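Local coordinates for protein glutathione S-transferase (PDB 7MIQ) that probably catalyses the conjugation of glutathione to electrophilic substrates, as a Gtt2-class glutathione S-transferase of Vibrio parahaemolyticus, at residues A[133-138]-A[178-183]; A[166-171]-A[194-199]. All coordinates share one frame; numbering follows the deposited sequence.

Both contacts lie in the all-helical C-terminal domain of the glutathione S-transferase fold, their centres about 16 Å apart. Along the chain their segments alternate: 133-138, 166-171, 178-183, 194-199. Helix 162-177 links the two, since it carries residues 166-171 of contact 2 and is followed directly in the chain by residues 178-183 of contact 1. They also touch directly: CG1 of V138 lies 3.8 Å from CE1 of F170, and CE1 of F183 lies 3.6 Å from CG2 of I171. Contact 1 joins the turn after helix 162-177 to helix 127-151, whereas contact 2 joins helix 162-177 to the end of helix 187-196, so the two contacts tie these three helices together in the bundle.

Contact 1: residues A[133-138]-A[178-183]; sequences ESKSRV and LSIEVF
The ammonium group of K135 reaches the carbonyl oxygen of L178, with NZ 3.1 Å from O in a direct hydrogen bond. The donor lies in the carbonyl plane, and the C=O...N angle of 159° makes the approach nearly head-on. Two waters widen this grip. One, 2.9 Å from NZ of K135, donates in turn to the backbone O of S179; the other donates to O of L178, which therefore receives both the lysine and a water, though this second water sits too close to NZ for its link to the lysine to be more than doubtful. Next to the ammonium group, CE of K135 lies 3.9 Å from CG1 of I180, the two side chains sliding past each other in opposite directions. I180 also meets V138, its CD1 end methyl touching CG1 of the valine at 3.9 Å, so one isoleucine branch serves both helix residues, which are one turn apart.

The reach of K135 comes from its fully extended chain: CG stands anti to the backbone N (chi1 -179°) and every later torsion is also near 180°. On the other side, S179 leaves helical geometry with positive phi (58°), turning the chain after helix 162-177 and setting the carbonyls of L178 and S179 within range of the lysine and its waters. Further out, I180 packs on L139 and L142 of helix 127-151, while V138 also touches A108 of helix 88-114. NZ of K135 thus holds the L178 carbonyl just past the end of helix 162-177, fastening the turn between helices 162-177 and 182-185 to helix 127-151 in the helical glutathione S-transferase C-terminal domain.

Contact 2: residues A[166-171]-A[194-199]; sequences TGYIFI and EQVSAR
Y168 projects from helix 162-177 against V196 and S197, near the end of helix 187-196, which belong to a type I beta turn from V196 to R199. The contact packs one helix against the tail of another within the all-helical C-terminal domain of a glutathione S-transferase, and no hydrogen bond crosses between the two segments.

The apolar contacts differ in how they use the tyrosine. CB of Y168 meets the CG1 methyl of V196 at 4.3 Å, and this methyl lies oblique to the ring. S197 instead comes up at the ring edge, near its plane. Setting CG anti to the backbone N (chi1 167°) carries the Y168 ring outward from its helix to these neighbours.

Other aromatic rings join in: F202 meets Y168 edge-to-face, and the ring of F193 meets it with the planes at about 15°. V196 is further packed by Y154, F160 and F202.

Polar groups find their partners outside the pair. Y168 OH is hydrogen-bonded to OG of S205, fixing the far end of the tyrosine, and S197 OG bonds back to the backbone O of F193, one helical turn earlier. The turn itself is closed by the backbone bond from N of R199 to O of V196, 3.0 Å long. With its hydroxyl thus engaged, S197 offers its methylene to the tyrosine: CB lies 3.9 Å from CE1 of Y168.

Contact 1: residues A[133-138]-A[178-183]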
loop_
_atom_site.group_PDB
_atom_site.type_symbol
_atom_site.label_atom_id
_atom_site.label_comp_id
_atom_site.label_asym_id
_atom_site.label_seq_id
_atom_site.Cartn_x
_atom_site.Cartn_y
_atom_site.Cartn_z
ATOM N N GLU A 133 -0.003 21.060 4.140
ATOM C CA GLU A 133 -0.903 20.395 3.205
ATOM C C GLU A 133 -1.167 18.957 3.633
ATOM O O GLU A 133 -2.306 18.478 3.566
ATOM C CB GLU A 133 -0.317 20.444 1.792
ATOM C CG GLU A 133 -1.081 19.633 0.758
ATOM C CD GLU A 133 -2.500 20.128 0.546
ATOM O OE1 GLU A 133 -2.773 21.311 0.839
ATOM O OE2 GLU A 133 -3.343 19.329 0.086
ATOM N N SER A 134 -0.126 18.259 4.096
ATOM C CA SER A 134 -0.299 16.888 4.560
ATOM C C SER A 134 -1.202 16.829 5.786
ATOM O O SER A 134 -2.024 15.914 5.917
ATOM C CB SER A 134 1.062 16.263 4.860
ATOM O OG SER A 134 1.875 16.237 3.697
ATOM N N LYS A 135 -1.074 17.803 6.691
ATOM C CA LYS A 135 -1.939 17.825 7.869
ATOM C C LYS A 135 -3.394 18.050 7.479
ATOM O O LYS A 135 -4.297 17.433 8.054
ATOM C CB LYS A 135 -1.471 18.898 8.852
ATOM C CG LYS A 135 -2.308 18.962 10.123
ATOM C CD LYS A 135 -1.658 19.835 11.183
ATOM C CE LYS A 135 -2.458 19.814 12.474
ATOM N NZ LYS A 135 -1.759 20.543 13.570
ATOM N N SER A 136 -3.639 18.922 6.495
ATOM C CA SER A 136 -5.002 19.146 6.028
ATOM C C SER A 136 -5.610 17.878 5.445
ATOM O O SER A 136 -6.822 17.661 5.557
ATOM C CB SER A 136 -5.025 20.270 4.989
ATOM O OG SER A 136 -4.482 21.464 5.526
ATOM N N ARG A 137 -4.790 17.027 4.825
ATOM C CA ARG A 137 -5.307 15.766 4.306
ATOM C C ARG A 137 -5.701 14.826 5.440
ATOM O O ARG A 137 -6.698 14.101 5.333
ATOM C CB ARG A 137 -4.276 15.118 3.381
ATOM C CG ARG A 137 -4.121 15.859 2.053
ATOM C CD ARG A 137 -3.159 15.161 1.100
ATOM N NE ARG A 137 -3.432 13.733 0.986
ATOM C CZ ARG A 137 -2.549 12.779 1.250
ATOM N NH1 ARG A 137 -1.306 13.066 1.603
ATOM N NH2 ARG A 137 -2.920 11.505 1.149
ATOM N N VAL A 138 -4.940 14.831 6.537
ATOM C CA VAL A 138 -5.330 14.062 7.718
ATOM C C VAL A 138 -6.690 14.528 8.224
ATOM O O VAL A 138 -7.585 13.718 8.494
ATOM C CB VAL A 138 -4.257 14.174 8.816
ATOM C CG1 VAL A 138 -4.752 13.530 10.106
ATOM C CG2 VAL A 138 -2.957 13.534 8.363
ATOM N N LEU A 178 0.606 15.254 16.089
ATOM C CA LEU A 178 0.146 16.431 15.362
ATOM C C LEU A 178 -0.813 17.304 16.162
ATOM O O LEU A 178 -1.318 18.294 15.621
ATOM C CB LEU A 178 -0.521 16.004 14.051
ATOM C CG LEU A 178 0.381 15.209 13.104
ATOM C CD1 LEU A 178 -0.401 14.747 11.886
ATOM C CD2 LEU A 178 1.589 16.033 12.690
ATOM N N SER A 179 -1.091 16.956 17.420
ATOM C CA SER A 179 -1.913 17.777 18.317
ATOM C C SER A 179 -3.309 18.027 17.751
ATOM O O SER A 179 -3.881 19.108 17.913
ATOM C CB SER A 179 -1.218 19.102 18.641
ATOM O OG SER A 179 0.064 18.876 19.200
ATOM N N ILE A 180 -3.871 17.024 17.085
ATOM C CA ILE A 180 -5.244 17.092 16.602
ATOM C C ILE A 180 -6.158 16.488 17.657
ATOM O O ILE A 180 -5.940 15.357 18.107
ATOM C CB ILE A 180 -5.394 16.358 15.260
ATOM C CG1 ILE A 180 -4.422 16.931 14.227
ATOM C CG2 ILE A 180 -6.830 16.448 14.771
ATOM C CD1 ILE A 180 -4.385 16.159 12.929
ATOM N N GLU A 181 -7.187 17.239 18.056
ATOM C CA GLU A 181 -8.134 16.768 19.070
ATOM C C GLU A 181 -9.172 15.855 18.412
ATOM O O GLU A 181 -10.350 16.185 18.263
ATOM C CB GLU A 181 -8.784 17.947 19.782
ATOM C CG GLU A 181 -7.800 18.784 20.583
ATOM C CD GLU A 181 -8.484 19.784 21.493
ATOM O OE1 GLU A 181 -9.730 19.874 21.457
ATOM O OE2 GLU A 181 -7.772 20.476 22.248
ATOM N N VAL A 182 -8.702 14.665 18.030
ATOM C CA VAL A 182 -9.535 13.730 17.274
ATOM C C VAL A 182 -10.736 13.295 18.101
ATOM O O VAL A 182 -11.873 13.275 17.617
ATOM C CB VAL A 182 -8.704 12.517 16.821
ATOM C CG1 VAL A 182 -9.596 11.481 16.150
ATOM C CG2 VAL A 182 -7.585 12.950 15.888
ATOM N N PHE A 183 -10.500 12.950 19.368
ATOM C CA PHE A 183 -11.527 12.288 20.162
ATOM C C PHE A 183 -12.634 13.245 20.582
ATOM O O PHE A 183 -13.775 12.815 20.779
ATOM C CB PHE A 183 -10.883 11.627 21.376
ATOM C CG PHE A 183 -9.831 10.618 21.013
ATOM C CD1 PHE A 183 -9.969 9.838 19.870
ATOM C CD2 PHE A 183 -8.697 10.463 21.790
ATOM C CE1 PHE A 183 -9.002 8.915 19.521
ATOM C CE2 PHE A 183 -7.723 9.536 21.445
ATOM C CZ PHE A 183 -7.878 8.765 20.308
HETATM O O HOH W 1 -3.656 20.996 15.680
HETATM O O HOH W 2 0.616 19.954 14.095
#

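Contact 2: residues A[166-171]-A[194-199]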
loop_
_atom_site.group_PDB
_atom_site.type_symbol
_atom_site.label_atom_id
_atom_site.label_comp_id
_atom_site.label_asym_id
_atom_site.label_seq_id
_atom_site.Cartn_x
_atom_site.Cartn_y
_atom_site.Cartn_z
ATOM N N THR A 166 -3.083 -0.619 12.118
ATOM C CA THR A 166 -2.618 0.528 11.347
ATOM C C THR A 166 -3.415 1.784 11.679
ATOM O O THR A 166 -2.847 2.877 11.781
ATOM C CB THR A 166 -2.702 0.200 9.856
ATOM O OG1 THR A 166 -1.832 -0.905 9.574
ATOM C CG2 THR A 166 -2.299 1.396 9.007
ATOM N N GLY A 167 -4.731 1.651 11.858
ATOM C CA GLY A 167 -5.528 2.806 12.244
ATOM C C GLY A 167 -5.133 3.358 13.601
ATOM O O GLY A 167 -5.096 4.575 13.804
ATOM N N TYR A 168 -4.836 2.465 14.549
ATOM C CA TYR A 168 -4.391 2.883 15.876
ATOM C C TYR A 168 -3.112 3.707 15.794
ATOM O O TYR A 168 -3.008 4.769 16.422
ATOM C CB TYR A 168 -4.209 1.640 16.753
ATOM C CG TYR A 168 -3.465 1.817 18.063
ATOM C CD1 TYR A 168 -4.136 2.165 19.232
ATOM C CD2 TYR A 168 -2.096 1.581 18.140
ATOM C CE1 TYR A 168 -3.451 2.301 20.439
ATOM C CE2 TYR A 168 -1.409 1.713 19.332
ATOM C CZ TYR A 168 -2.088 2.072 20.477
ATOM O OH TYR A 168 -1.390 2.193 21.657
ATOM N N ILE A 169 -2.137 3.251 15.001
ATOM C CA ILE A 169 -0.906 4.016 14.817
ATOM C C ILE A 169 -1.205 5.360 14.161
ATOM O O ILE A 169 -0.639 6.393 14.546
ATOM C CB ILE A 169 0.118 3.201 14.001
ATOM C CG1 ILE A 169 0.544 1.945 14.768
ATOM C CG2 ILE A 169 1.337 4.054 13.648
ATOM C CD1 ILE A 169 1.239 2.237 16.082
ATOM N N PHE A 170 -2.101 5.371 13.169
ATOM C CA PHE A 170 -2.466 6.617 12.496
ATOM C C PHE A 170 -3.087 7.611 13.471
ATOM O O PHE A 170 -2.686 8.780 13.523
ATOM C CB PHE A 170 -3.418 6.321 11.328
ATOM C CG PHE A 170 -4.249 7.506 10.891
ATOM C CD1 PHE A 170 -3.651 8.690 10.484
ATOM C CD2 PHE A 170 -5.634 7.425 10.872
ATOM C CE1 PHE A 170 -4.421 9.776 10.082
ATOM C CE2 PHE A 170 -6.409 8.502 10.473
ATOM C CZ PHE A 170 -5.801 9.679 10.076
ATOM N N ILE A 171 -4.071 7.165 14.255
ATOM C CA ILE A 171 -4.708 8.072 15.207
ATOM C C ILE A 171 -3.719 8.493 16.292
ATOM O O ILE A 171 -3.754 9.638 16.760
ATOM C CB ILE A 171 -5.981 7.427 15.792
ATOM C CG1 ILE A 171 -7.064 7.294 14.712
ATOM C CG2 ILE A 171 -6.511 8.224 16.983
ATOM C CD1 ILE A 171 -7.398 8.599 13.990
ATOM N N GLU A 194 -10.868 3.668 22.077
ATOM C CA GLU A 194 -10.965 3.181 23.450
ATOM C C GLU A 194 -11.005 1.658 23.478
ATOM O O GLU A 194 -10.375 1.024 24.333
ATOM C CB GLU A 194 -12.207 3.769 24.124
ATOM C CG GLU A 194 -12.486 3.243 25.530
ATOM C CD GLU A 194 -11.859 4.098 26.621
ATOM O OE1 GLU A 194 -11.245 5.138 26.295
ATOM O OE2 GLU A 194 -11.981 3.728 27.810
ATOM N N GLN A 195 -11.717 1.060 22.523
ATOM C CA GLN A 195 -11.850 -0.389 22.447
ATOM C C GLN A 195 -10.526 -1.045 22.067
ATOM O O GLN A 195 -10.056 -1.966 22.745
ATOM C CB GLN A 195 -12.943 -0.720 21.429
ATOM C CG GLN A 195 -13.464 -2.129 21.421
ATOM C CD GLN A 195 -14.722 -2.243 20.576
ATOM O OE1 GLN A 195 -15.427 -1.254 20.355
ATOM N NE2 GLN A 195 -15.005 -3.445 20.094
ATOM N N VAL A 196 -9.904 -0.570 20.987
ATOM C CA VAL A 196 -8.678 -1.190 20.494
ATOM C C VAL A 196 -7.526 -0.971 21.470
ATOM O O VAL A 196 -6.749 -1.893 21.749
ATOM C CB VAL A 196 -8.350 -0.652 19.088
ATOM C CG1 VAL A 196 -6.977 -1.111 18.643
ATOM C CG2 VAL A 196 -9.410 -1.105 18.092
ATOM N N SER A 197 -7.398 0.243 22.014
ATOM C CA SER A 197 -6.290 0.532 22.920
ATOM C C SER A 197 -6.372 -0.247 24.226
ATOM O O SER A 197 -5.397 -0.250 24.985
ATOM C CB SER A 197 -6.223 2.032 23.223
ATOM O OG SER A 197 -7.283 2.422 24.079
ATOM N N ALA A 198 -7.501 -0.900 24.506
ATOM C CA ALA A 198 -7.648 -1.741 25.685
ATOM C C ALA A 198 -7.192 -3.180 25.462
ATOM O O ALA A 198 -7.101 -3.939 26.434
ATOM C CB ALA A 198 -9.108 -1.744 26.152
ATOM N N ARG A 199 -6.908 -3.575 24.222
ATOM C CA ARG A 199 -6.503 -4.946 23.943
ATOM C C ARG A 199 -5.128 -5.230 24.541
ATOM O O ARG A 199 -4.262 -4.355 24.600
ATOM C CB ARG A 199 -6.478 -5.205 22.434
ATOM C CG ARG A 199 -7.824 -5.042 21.742
ATOM C CD ARG A 199 -7.698 -5.199 20.220
ATOM N NE ARG A 199 -7.365 -6.565 19.830
ATOM C CZ ARG A 199 -8.259 -7.500 19.541
ATOM N NH1 ARG A 199 -9.559 -7.248 19.575
ATOM N NH2 ARG A 199 -7.841 -8.718 19.206
#